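Local coordinates for protein 2-C-methyl-D-erythritol 2,4-cyclodiphosphate synthase (Thermus thermophilus, PDB 1IV2) that catalyses the conversion of 4-diphosphocytidyl-2-C-methyl-D-erythritol 2-phosphate to 2-C-methyl-D-erythritol 2,4-cyclodiphosphate with release of CMP, in isoprenoid precursor biosynthesis, at residues E7-L12 with P139-A144; I25-G30 with D101-G106; V97-R102 with T130-E135. The protein carries 3 engineered substitutions. All blocks are in the same frame, centred on the assembly; numbering follows the deposited sequence.

Contact 1 (E7-L12 with P139-A144). With MG (magnesium ion), chain G; CDP (cytidine-5'-diphosphate), chain I.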
loop_
_atom_site.group_PDB
_atom_site.type_symbol
_atom_site.label_atom_id
_atom_site.label_comp_id
_atom_site.label_asym_id
_atom_site.label_seq_id
_atom_site.Cartn_x
_atom_site.Cartn_y
_atom_site.Cartn_z
ATOM N N GLU A 7 -0.604 0.868 -7.776
ATOM C CA GLU A 7 0.509 1.758 -7.503
ATOM C C GLU A 7 1.028 2.387 -8.802
ATOM O O GLU A 7 0.764 1.866 -9.867
ATOM C CB GLU A 7 1.717 1.035 -6.901
ATOM C CG GLU A 7 1.426 0.305 -5.599
ATOM C CD GLU A 7 2.728 -0.155 -4.956
ATOM O OE1 GLU A 7 3.736 0.558 -5.072
ATOM O OE2 GLU A 7 2.651 -1.228 -4.331
ATOM N N ASP A 8 1.785 3.457 -8.694
ATOM C CA ASP A 8 2.473 4.051 -9.829
ATOM C C ASP A 8 3.538 4.996 -9.287
ATOM O O ASP A 8 3.393 5.542 -8.197
ATOM C CB ASP A 8 1.536 4.851 -10.745
ATOM C CG ASP A 8 2.144 5.098 -12.124
ATOM O OD1 ASP A 8 2.916 4.250 -12.601
ATOM O OD2 ASP A 8 2.080 6.252 -12.605
ATOM N N SER A 9 4.567 5.164 -10.098
ATOM C CA SER A 9 5.543 6.176 -9.742
ATOM C C SER A 9 6.155 6.744 -11.026
ATOM O O SER A 9 6.169 6.040 -12.034
ATOM C CB SER A 9 6.624 5.607 -8.819
ATOM O OG SER A 9 7.545 4.866 -9.604
ATOM N N HIS A 10 6.620 7.995 -10.923
ATOM C CA HIS A 10 7.328 8.586 -12.059
ATOM C C HIS A 10 8.501 9.383 -11.507
ATOM O O HIS A 10 8.382 9.981 -10.435
ATOM C CB HIS A 10 6.407 9.455 -12.934
ATOM C CG HIS A 10 5.538 8.558 -13.779
ATOM N ND1 HIS A 10 6.029 7.912 -14.895
ATOM C CD2 HIS A 10 4.244 8.157 -13.660
ATOM C CE1 HIS A 10 5.069 7.177 -15.429
ATOM N NE2 HIS A 10 3.974 7.307 -14.705
ATOM N N ARG A 11 9.593 9.361 -12.256
ATOM C CA ARG A 11 10.696 10.280 -12.002
ATOM C C ARG A 11 10.227 11.704 -12.301
ATOM O O ARG A 11 9.495 11.948 -13.281
ATOM C CB ARG A 11 11.888 9.881 -12.864
ATOM C CG ARG A 11 13.201 10.593 -12.597
ATOM C CD ARG A 11 14.333 9.965 -13.390
ATOM N NE ARG A 11 14.859 8.731 -12.815
ATOM C CZ ARG A 11 15.575 8.670 -11.696
ATOM N NH1 ARG A 11 15.862 9.767 -10.998
ATOM N NH2 ARG A 11 16.023 7.509 -11.237
ATOM N N LEU A 12 10.670 12.616 -11.442
ATOM C CA LEU A 12 10.411 14.049 -11.597
ATOM C C LEU A 12 11.663 14.774 -12.117
ATOM O O LEU A 12 12.758 14.543 -11.614
ATOM C CB LEU A 12 9.942 14.678 -10.280
ATOM C CG LEU A 12 8.581 14.190 -9.783
ATOM C CD1 LEU A 12 8.336 14.623 -8.348
ATOM C CD2 LEU A 12 7.446 14.681 -10.685
ATOM N N PRO A 139 13.282 11.769 -3.361
ATOM C CA PRO A 139 13.156 13.205 -3.603
ATOM C C PRO A 139 12.968 13.579 -5.057
ATOM O O PRO A 139 12.668 14.715 -5.399
ATOM C CB PRO A 139 14.524 13.773 -3.139
ATOM C CG PRO A 139 15.452 12.643 -3.449
ATOM C CD PRO A 139 14.685 11.399 -3.064
ATOM N N SER A 140 13.162 12.625 -5.964
ATOM C CA SER A 140 12.957 13.012 -7.355
ATOM C C SER A 140 11.825 12.200 -7.973
ATOM O O SER A 140 11.767 12.125 -9.200
ATOM C CB SER A 140 14.243 12.807 -8.165
ATOM O OG SER A 140 15.280 13.613 -7.629
ATOM N N HIS A 141 10.983 11.605 -7.121
ATOM C CA HIS A 141 9.873 10.802 -7.630
ATOM C C HIS A 141 8.545 11.307 -7.100
ATOM O O HIS A 141 8.515 11.826 -5.992
ATOM C CB HIS A 141 10.017 9.333 -7.213
ATOM C CG HIS A 141 11.045 8.676 -8.057
ATOM N ND1 HIS A 141 10.743 7.932 -9.164
ATOM C CD2 HIS A 141 12.391 8.694 -7.928
ATOM C CE1 HIS A 141 11.874 7.497 -9.688
ATOM N NE2 HIS A 141 12.874 7.934 -8.974
ATOM N N VAL A 142 7.496 11.132 -7.899
ATOM C CA VAL A 142 6.132 11.183 -7.396
ATOM C C VAL A 142 5.658 9.733 -7.232
ATOM O O VAL A 142 5.874 8.924 -8.151
ATOM C CB VAL A 142 5.193 12.010 -8.287
ATOM C CG1 VAL A 142 5.185 11.598 -9.766
ATOM C CG2 VAL A 142 3.769 11.941 -7.736
ATOM N N GLN A 143 5.043 9.374 -6.109
ATOM C CA GLN A 143 4.540 8.013 -5.940
ATOM C C GLN A 143 3.048 8.060 -5.629
ATOM O O GLN A 143 2.631 9.027 -4.988
ATOM C CB GLN A 143 5.287 7.252 -4.849
ATOM C CG GLN A 143 6.800 7.251 -5.101
ATOM C CD GLN A 143 7.540 6.729 -3.881
ATOM O OE1 GLN A 143 8.033 7.516 -3.063
ATOM N NE2 GLN A 143 7.599 5.419 -3.816
ATOM N N ALA A 144 2.299 7.055 -6.087
ATOM C CA ALA A 144 0.878 6.986 -5.775
ATOM C C ALA A 144 0.499 5.553 -5.445
ATOM O O ALA A 144 0.969 4.611 -6.103
ATOM C CB ALA A 144 -0.034 7.429 -6.935
HETATM MG MG MG G . 2.650 5.609 -14.473
HETATM O O3B CDP I . 5.261 4.359 -16.916
HETATM P PB CDP I . 4.178 3.380 -16.548
HETATM O O1B CDP I . 3.409 4.145 -15.521
HETATM O O2B CDP I . 3.389 3.117 -17.845
HETATM O O3A CDP I . 4.556 2.020 -16.000
HETATM P PA CDP I . 6.005 1.338 -15.971
HETATM O O1A CDP I . 6.520 1.031 -14.509
HETATM O O2A CDP I . 6.987 1.734 -16.942
HETATM O "O5'" CDP I . 5.417 -0.089 -16.492
HETATM C "C5'" CDP I . 4.784 -0.161 -17.738
HETATM C "C4'" CDP I . 4.298 -1.535 -17.837
HETATM O "O4'" CDP I . 5.167 -2.686 -17.832
HETATM C "C3'" CDP I . 3.142 -1.913 -16.866
HETATM O "O3'" CDP I . 1.934 -1.118 -16.860
HETATM C "C2'" CDP I . 3.229 -3.406 -16.700
HETATM O "O2'" CDP I . 2.446 -3.766 -17.809
HETATM C "C1'" CDP I . 4.387 -3.834 -17.535
HETATM N N1 CDP I . 5.518 -4.378 -16.622
HETATM C C2 CDP I . 5.926 -5.753 -16.739
HETATM O O2 CDP I . 5.353 -6.516 -17.553
HETATM N N3 CDP I . 6.909 -6.271 -15.972
HETATM C C4 CDP I . 7.615 -5.456 -15.027
HETATM N N4 CDP I . 8.620 -5.961 -14.270
HETATM C C5 CDP I . 7.279 -4.069 -14.864
HETATM C C6 CDP I . 6.256 -3.591 -15.662
HETATM O O HOH W 1 13.335 15.750 -9.369
#
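The carbonyl oxygen of His10 is gripped twice by the opposing strand: Val142 N donates to His10 O at 2.9 Å, and the CA-H of His141 adds a weaker contact. The exchange is reciprocal, since His10 N donates back to Val142 O. Asp8 and Ala144 form the next hydrogen-bonded pair, with Ala144 N to Asp8 O at 2.8 Å. This antiparallel pairing joins strands 3-14 and 141-150 inside the five-stranded mixed sheet. On the face of Asp8, His10, Val142 and Ala144, helix 39-51 packs through Ala39. At the end of the pairing, Leu12 CD2 meets Val142 CG1 at 3.9 Å. The other face turns to the second subunit; there Arg11 CA sits over the face of the His141 ring, 4.0 Å from its centroid, a CH-pi contact. A bend at chi3 (-79°) turns one face of the Arg11 guanidinium to the rim of this ring, the planes 64° apart. Asp8 holds a magnesium ion with both carboxylate oxygens, OD2 at 2.1 Å, and His10 NE2 binds the same ion at 2.2 Å. His42 and a nucleotide phosphate oxygen also coordinate it, while Asp8 OD1 accepts a hydrogen bond from Lys132 of the second subunit.

Contact 2 (I25-G30 with D101-G106). With CDP (cytidine-5'-diphosphate), chain M.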
loop_
_atom_site.group_PDB
_atom_site.type_symbol
_atom_site.label_atom_id
_atom_site.label_comp_id
_atom_site.label_asym_id
_atom_site.label_seq_id
_atom_site.Cartn_x
_atom_site.Cartn_y
_atom_site.Cartn_z
ATOM N N ILE A 25 -0.666 20.914 -12.474
ATOM C CA ILE A 25 -0.279 21.593 -11.247
ATOM C C ILE A 25 1.021 22.389 -11.402
ATOM O O ILE A 25 2.082 21.800 -11.659
ATOM C CB ILE A 25 -0.082 20.624 -10.060
ATOM C CG1 ILE A 25 -1.235 19.638 -9.868
ATOM C CG2 ILE A 25 0.183 21.432 -8.793
ATOM C CD1 ILE A 25 -2.524 20.292 -9.399
ATOM N N PRO A 26 0.955 23.706 -11.231
ATOM C CA PRO A 26 2.151 24.550 -11.388
ATOM C C PRO A 26 3.208 24.037 -10.415
ATOM O O PRO A 26 2.871 23.825 -9.252
ATOM C CB PRO A 26 1.723 25.954 -10.991
ATOM C CG PRO A 26 0.398 25.789 -10.330
ATOM C CD PRO A 26 -0.209 24.525 -10.867
ATOM N N SER A 27 4.397 23.841 -10.961
ATOM C CA SER A 27 5.442 23.130 -10.246
ATOM C C SER A 27 6.792 23.412 -10.871
ATOM O O SER A 27 6.871 23.605 -12.086
ATOM C CB SER A 27 5.091 21.633 -10.315
ATOM O OG SER A 27 6.191 20.859 -9.866
ATOM N N PRO A 28 7.860 23.426 -10.088
ATOM C CA PRO A 28 9.211 23.455 -10.649
ATOM C C PRO A 28 9.600 22.148 -11.337
ATOM O O PRO A 28 10.543 22.174 -12.124
ATOM C CB PRO A 28 10.078 23.612 -9.397
ATOM C CG PRO A 28 9.262 22.980 -8.302
ATOM C CD PRO A 28 7.856 23.429 -8.609
ATOM N N VAL A 29 8.921 21.033 -11.072
ATOM C CA VAL A 29 9.265 19.719 -11.572
ATOM C C VAL A 29 8.020 19.011 -12.099
ATOM O O VAL A 29 6.913 19.314 -11.677
ATOM C CB VAL A 29 9.873 18.819 -10.478
ATOM C CG1 VAL A 29 11.192 19.381 -9.968
ATOM C CG2 VAL A 29 8.884 18.656 -9.329
ATOM N N GLY A 30 8.213 18.071 -13.000
ATOM C CA GLY A 30 7.126 17.292 -13.544
ATOM C C GLY A 30 7.619 15.956 -14.054
ATOM O O GLY A 30 8.809 15.664 -14.128
ATOM N N ASP A 101 7.974 15.314 -2.646
ATOM C CA ASP A 101 8.515 16.339 -1.761
ATOM C C ASP A 101 7.983 17.715 -2.143
ATOM O O ASP A 101 7.661 18.509 -1.262
ATOM C CB ASP A 101 10.032 16.386 -1.790
ATOM C CG ASP A 101 10.747 15.107 -1.413
ATOM O OD1 ASP A 101 10.109 14.115 -1.029
ATOM O OD2 ASP A 101 12.003 15.075 -1.509
ATOM N N ARG A 102 7.905 17.970 -3.442
ATOM C CA ARG A 102 7.460 19.278 -3.910
ATOM C C ARG A 102 6.760 19.071 -5.250
ATOM O O ARG A 102 7.103 18.077 -5.902
ATOM C CB ARG A 102 8.629 20.248 -4.051
ATOM C CG ARG A 102 9.617 19.834 -5.127
ATOM C CD ARG A 102 11.007 20.418 -4.878
ATOM N NE ARG A 102 11.976 19.811 -5.795
ATOM C CZ ARG A 102 12.770 20.468 -6.630
ATOM N NH1 ARG A 102 12.756 21.793 -6.704
ATOM N NH2 ARG A 102 13.594 19.776 -7.399
ATOM N N PRO A 103 5.824 19.915 -5.626
ATOM C CA PRO A 103 5.397 21.069 -4.845
ATOM C C PRO A 103 4.423 20.632 -3.760
ATOM O O PRO A 103 3.968 19.490 -3.741
ATOM C CB PRO A 103 4.647 21.918 -5.875
ATOM C CG PRO A 103 4.015 20.875 -6.761
ATOM C CD PRO A 103 5.039 19.782 -6.886
ATOM N N LYS A 104 4.093 21.573 -2.892
ATOM C CA LYS A 104 3.032 21.349 -1.928
ATOM C C LYS A 104 1.702 21.145 -2.642
ATOM O O LYS A 104 1.331 21.981 -3.463
ATOM C CB LYS A 104 2.885 22.543 -0.990
ATOM C CG LYS A 104 4.212 23.012 -0.402
ATOM C CD LYS A 104 4.431 22.469 1.001
ATOM C CE LYS A 104 5.861 21.950 1.114
ATOM N NZ LYS A 104 6.294 21.323 -0.175
ATOM N N LEU A 105 0.970 20.089 -2.309
ATOM C CA LEU A 105 -0.334 19.958 -2.959
ATOM C C LEU A 105 -1.451 20.552 -2.129
ATOM O O LEU A 105 -2.554 20.726 -2.647
ATOM C CB LEU A 105 -0.557 18.470 -3.270
ATOM C CG LEU A 105 0.435 17.852 -4.261
ATOM C CD1 LEU A 105 -0.016 16.426 -4.546
ATOM C CD2 LEU A 105 0.560 18.636 -5.570
ATOM N N GLY A 106 -1.239 20.874 -0.852
ATOM C CA GLY A 106 -2.268 21.500 -0.040
ATOM C C GLY A 106 -3.087 22.608 -0.655
ATOM O O GLY A 106 -4.331 22.586 -0.552
HETATM O O3B CDP M . 6.067 14.524 8.981
HETATM P PB CDP M . 4.652 14.390 8.550
HETATM O O1B CDP M . 4.336 12.997 9.019
HETATM O O2B CDP M . 3.829 15.426 9.341
HETATM O O3A CDP M . 4.170 14.565 7.122
HETATM P PA CDP M . 4.992 15.132 5.890
HETATM O O1A CDP M . 5.393 14.086 4.785
HETATM O O2A CDP M . 6.038 16.044 6.270
HETATM O "O5'" CDP M . 3.788 15.993 5.252
HETATM C "C5'" CDP M . 3.211 17.022 6.006
HETATM C "C4'" CDP M . 2.029 17.456 5.287
HETATM O "O4'" CDP M . 2.198 18.175 4.048
HETATM C "C3'" CDP M . 0.958 16.376 4.968
HETATM O "O3'" CDP M . 0.185 15.766 6.031
HETATM C "C2'" CDP M . 0.262 16.924 3.738
HETATM O "O2'" CDP M . -0.592 17.800 4.434
HETATM C "C1'" CDP M . 0.993 18.149 3.326
HETATM N N1 CDP M . 1.757 17.854 2.001
HETATM C C2 CDP M . 1.462 18.684 0.852
HETATM O O2 CDP M . 0.614 19.593 0.927
HETATM N N3 CDP M . 2.080 18.495 -0.333
HETATM C C4 CDP M . 3.071 17.478 -0.509
HETATM N N4 CDP M . 3.663 17.346 -1.704
HETATM C C5 CDP M . 3.433 16.608 0.580
HETATM C C6 CDP M . 2.757 16.847 1.773
#
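The Arg102 guanidinium carries one methyl on a face: Val29 CG1 sits above the plane near the rim, 3.5 Å from Arg102 NH2. Pro28 CG approaches the same group obliquely, 4.0 Å from Arg102 NH1. The arginine chain runs extended from CG to NE, which carries its charge across Val29 to a salt bridge with Glu14 of strand 3-14. The puckered ring of Pro103 presses its CG and CD against Ser27; the nearest atoms are Ser27 OG and Pro103 CD at 3.4 Å. The peptide bond before Pro103 is cis. Arg102 and Pro103 lie in the loop between strand 91-99 and helix 109-120, and the partner segment leads into edge strand 29-32 of the sheet. Apolar contacts carry the pairing further, as Ile25 CG2 touches Leu105 CD2 at 4.3 Å and both side chains rest on Leu112 of helix 109-120. The backbone of the same loop reads the cytosine of the bound CDP: Pro103 O accepts from the base N4 at 3.0 Å, Leu105 N donates to the base N3 at 2.8 Å with an N-H...acceptor angle of 168°, and Gly106 N donates to the base O2 at 2.9 Å.

Contact 3 (V97-R102 with T130-E135). With MG (magnesium ion), chain K; CDP (cytidine-5'-diphosphate), chain M.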
loop_
_atom_site.group_PDB
_atom_site.type_symbol
_atom_site.label_atom_id
_atom_site.label_comp_id
_atom_site.label_asym_id
_atom_site.label_seq_id
_atom_site.Cartn_x
_atom_site.Cartn_y
_atom_site.Cartn_z
ATOM N N VAL A 97 -2.936 7.809 -1.723
ATOM C CA VAL A 97 -1.898 8.627 -1.092
ATOM C C VAL A 97 -0.924 9.087 -2.161
ATOM O O VAL A 97 -0.443 8.214 -2.905
ATOM C CB VAL A 97 -1.152 7.781 -0.045
ATOM C CG1 VAL A 97 -0.039 8.603 0.577
ATOM C CG2 VAL A 97 -2.092 7.268 1.054
ATOM N N LEU A 98 -0.615 10.359 -2.284
ATOM C CA LEU A 98 0.437 10.800 -3.187
ATOM C C LEU A 98 1.645 11.243 -2.353
ATOM O O LEU A 98 1.419 12.048 -1.438
ATOM C CB LEU A 98 0.084 12.015 -4.036
ATOM C CG LEU A 98 -1.250 11.919 -4.771
ATOM C CD1 LEU A 98 -1.533 13.230 -5.481
ATOM C CD2 LEU A 98 -1.201 10.742 -5.725
ATOM N N THR A 99 2.787 10.709 -2.742
ATOM C CA THR A 99 4.051 10.971 -2.070
ATOM C C THR A 99 4.982 11.727 -3.008
ATOM O O THR A 99 5.389 11.244 -4.070
ATOM C CB THR A 99 4.718 9.660 -1.589
ATOM O OG1 THR A 99 3.819 8.946 -0.746
ATOM C CG2 THR A 99 5.964 9.962 -0.756
ATOM N N LEU A 100 5.311 12.949 -2.626
ATOM C CA LEU A 100 6.247 13.774 -3.389
ATOM C C LEU A 100 6.716 14.914 -2.481
ATOM O O LEU A 100 5.974 15.419 -1.628
ATOM C CB LEU A 100 5.612 14.263 -4.689
ATOM C CG LEU A 100 4.621 15.420 -4.628
ATOM C CD1 LEU A 100 4.218 15.935 -6.008
ATOM C CD2 LEU A 100 3.378 14.993 -3.867
ATOM N N ASP A 101 7.974 15.314 -2.646
ATOM C CA ASP A 101 8.515 16.339 -1.761
ATOM C C ASP A 101 7.983 17.715 -2.143
ATOM O O ASP A 101 7.661 18.509 -1.262
ATOM C CB ASP A 101 10.032 16.386 -1.790
ATOM C CG ASP A 101 10.747 15.107 -1.413
ATOM O OD1 ASP A 101 10.109 14.115 -1.029
ATOM O OD2 ASP A 101 12.003 15.075 -1.509
ATOM N N ARG A 102 7.905 17.970 -3.442
ATOM C CA ARG A 102 7.460 19.278 -3.910
ATOM C C ARG A 102 6.760 19.071 -5.250
ATOM O O ARG A 102 7.103 18.077 -5.902
ATOM C CB ARG A 102 8.629 20.248 -4.051
ATOM C CG ARG A 102 9.617 19.834 -5.127
ATOM C CD ARG A 102 11.007 20.418 -4.878
ATOM N NE ARG A 102 11.976 19.811 -5.795
ATOM C CZ ARG A 102 12.770 20.468 -6.630
ATOM N NH1 ARG A 102 12.756 21.793 -6.704
ATOM N NH2 ARG A 102 13.594 19.776 -7.399
ATOM N N THR A 130 -4.828 11.850 0.350
ATOM C CA THR A 130 -3.880 12.405 1.301
ATOM C C THR A 130 -2.513 12.587 0.643
ATOM O O THR A 130 -2.241 11.917 -0.352
ATOM C CB THR A 130 -3.718 11.530 2.559
ATOM O OG1 THR A 130 -3.207 10.244 2.222
ATOM C CG2 THR A 130 -5.073 11.315 3.231
ATOM N N PHE A 131 -1.716 13.496 1.231
ATOM C CA PHE A 131 -0.421 13.838 0.651
ATOM C C PHE A 131 0.730 13.578 1.638
ATOM O O PHE A 131 0.560 13.932 2.798
ATOM C CB PHE A 131 -0.354 15.316 0.252
ATOM C CG PHE A 131 -1.531 15.844 -0.536
ATOM C CD1 PHE A 131 -1.986 15.175 -1.664
ATOM C CD2 PHE A 131 -2.167 17.003 -0.124
ATOM C CE1 PHE A 131 -3.055 15.670 -2.398
ATOM C CE2 PHE A 131 -3.231 17.510 -0.854
ATOM C CZ PHE A 131 -3.692 16.832 -1.983
ATOM N N LYS A 132 1.842 13.032 1.174
ATOM C CA LYS A 132 3.005 12.873 2.056
ATOM C C LYS A 132 4.234 13.431 1.345
ATOM O O LYS A 132 4.244 13.372 0.110
ATOM C CB LYS A 132 3.357 11.426 2.386
ATOM C CG LYS A 132 2.302 10.552 3.010
ATOM C CD LYS A 132 1.701 11.212 4.251
ATOM C CE LYS A 132 2.832 11.695 5.166
ATOM N NZ LYS A 132 2.286 12.179 6.459
ATOM N N THR A 133 5.224 13.882 2.111
ATOM C CA THR A 133 6.540 14.025 1.480
ATOM C C THR A 133 7.243 12.672 1.572
ATOM O O THR A 133 6.726 11.796 2.274
ATOM C CB THR A 133 7.449 15.094 2.124
ATOM O OG1 THR A 133 7.967 14.556 3.332
ATOM C CG2 THR A 133 6.700 16.354 2.522
ATOM N N SER A 134 8.392 12.501 0.916
ATOM C CA SER A 134 9.129 11.247 0.999
ATOM C C SER A 134 10.108 11.235 2.176
ATOM O O SER A 134 10.760 10.222 2.457
ATOM C CB SER A 134 9.889 10.964 -0.295
ATOM O OG SER A 134 10.970 11.878 -0.452
ATOM N N GLU A 135 10.226 12.360 2.882
ATOM C CA GLU A 135 11.144 12.486 4.009
ATOM C C GLU A 135 12.550 12.078 3.585
ATOM O O GLU A 135 13.315 11.523 4.375
ATOM C CB GLU A 135 10.717 11.659 5.225
ATOM C CG GLU A 135 9.295 11.977 5.669
ATOM C CD GLU A 135 9.225 13.147 6.619
ATOM O OE1 GLU A 135 8.120 13.675 6.892
ATOM O OE2 GLU A 135 10.288 13.558 7.113
HETATM MG MG MG K . 7.504 15.609 7.818
HETATM O O3B CDP M . 6.067 14.524 8.981
HETATM P PB CDP M . 4.652 14.390 8.550
HETATM O O1B CDP M . 4.336 12.997 9.019
HETATM O O2B CDP M . 3.829 15.426 9.341
HETATM O O3A CDP M . 4.170 14.565 7.122
HETATM P PA CDP M . 4.992 15.132 5.890
HETATM O O1A CDP M . 5.393 14.086 4.785
HETATM O O2A CDP M . 6.038 16.044 6.270
HETATM O "O5'" CDP M . 3.788 15.993 5.252
HETATM C "C5'" CDP M . 3.211 17.022 6.006
HETATM C "C4'" CDP M . 2.029 17.456 5.287
HETATM O "O4'" CDP M . 2.198 18.175 4.048
HETATM C "C3'" CDP M . 0.958 16.376 4.968
HETATM O "O3'" CDP M . 0.185 15.766 6.031
HETATM C "C2'" CDP M . 0.262 16.924 3.738
HETATM O "O2'" CDP M . -0.592 17.800 4.434
HETATM C "C1'" CDP M . 0.993 18.149 3.326
HETATM N N1 CDP M . 1.757 17.854 2.001
HETATM C C2 CDP M . 1.462 18.684 0.852
HETATM O O2 CDP M . 0.614 19.593 0.927
HETATM N N3 CDP M . 2.080 18.495 -0.333
HETATM C C4 CDP M . 3.071 17.478 -0.509
HETATM N N4 CDP M . 3.663 17.346 -1.704
HETATM C C5 CDP M . 3.433 16.608 0.580
HETATM C C6 CDP M . 2.757 16.847 1.773
HETATM O O HOH W 2 8.904 14.964 9.340
HETATM O O HOH W 3 8.775 16.874 6.585
#
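Lys132, Asp101 and Leu98 bury the most surface here, and each joins the two segments differently. Lys132 does so first with its backbone: its N donates to Leu98 O at 2.8 Å, and its O accepts from Leu100 N at 3.0 Å. Its side chain crosses Val97 obliquely, Lys132 CG meeting Val97 CG1 at 3.9 Å, before bends at chi2 (-53°) and chi3 (-49°) lead the amine away to the bound CDP, where Lys132 NZ donates to O3A at 3.1 Å and weakly to O1B. Leu98 occupies the opposite face of the sheet. There its CD1 reaches the edge of the Phe131 ring, 4.2 Å from Phe131 CE1, while Leu105 packs against both side chains. Beyond the paired strands, Asp101 takes over: OD1 accepts from Ser134 N at 3.1 Å, nearly along the carboxylate C-O direction. Ser134 OG also lies close to Asp101 OD1, at a doubtfully short distance. The bond from Ser134 N helps tie down the turn in which Thr133 OG1 accepts from Glu135 N, an ST turn. Next to it Thr133 N donates to the alpha-phosphate oxygen O1A of CDP at 2.7 Å, and Glu135 OE1 binds a magnesium ion at 2.2 Å. Two parallel strands, 91-99 and 127-132, linked through helix 109-120 make a beta-alpha-beta crossover, with the nucleotide site at their C-terminal ends.

The three contacts all reach one five-stranded sheet, whose order is 29-32, 3-14, 141-150, 91-99, 127-132. Contact 1 joins the second and third strands and contact 3 the last two, their centres about 9 Å apart; contact 2 links the start of edge strand 29-32 to the loop after strand 91-99, its centre about 12 Å from that of contact 1 and 10 Å from that of contact 3. Along the chain, contact 1 closes a long loop that encloses the others, and contacts 2 and 3 share Asp101 and Arg102. Contacts 2 and 3 hold one CDP, while contact 1 reaches another, so each subunit of the trimer contributes to two nucleotide sites at its interfaces.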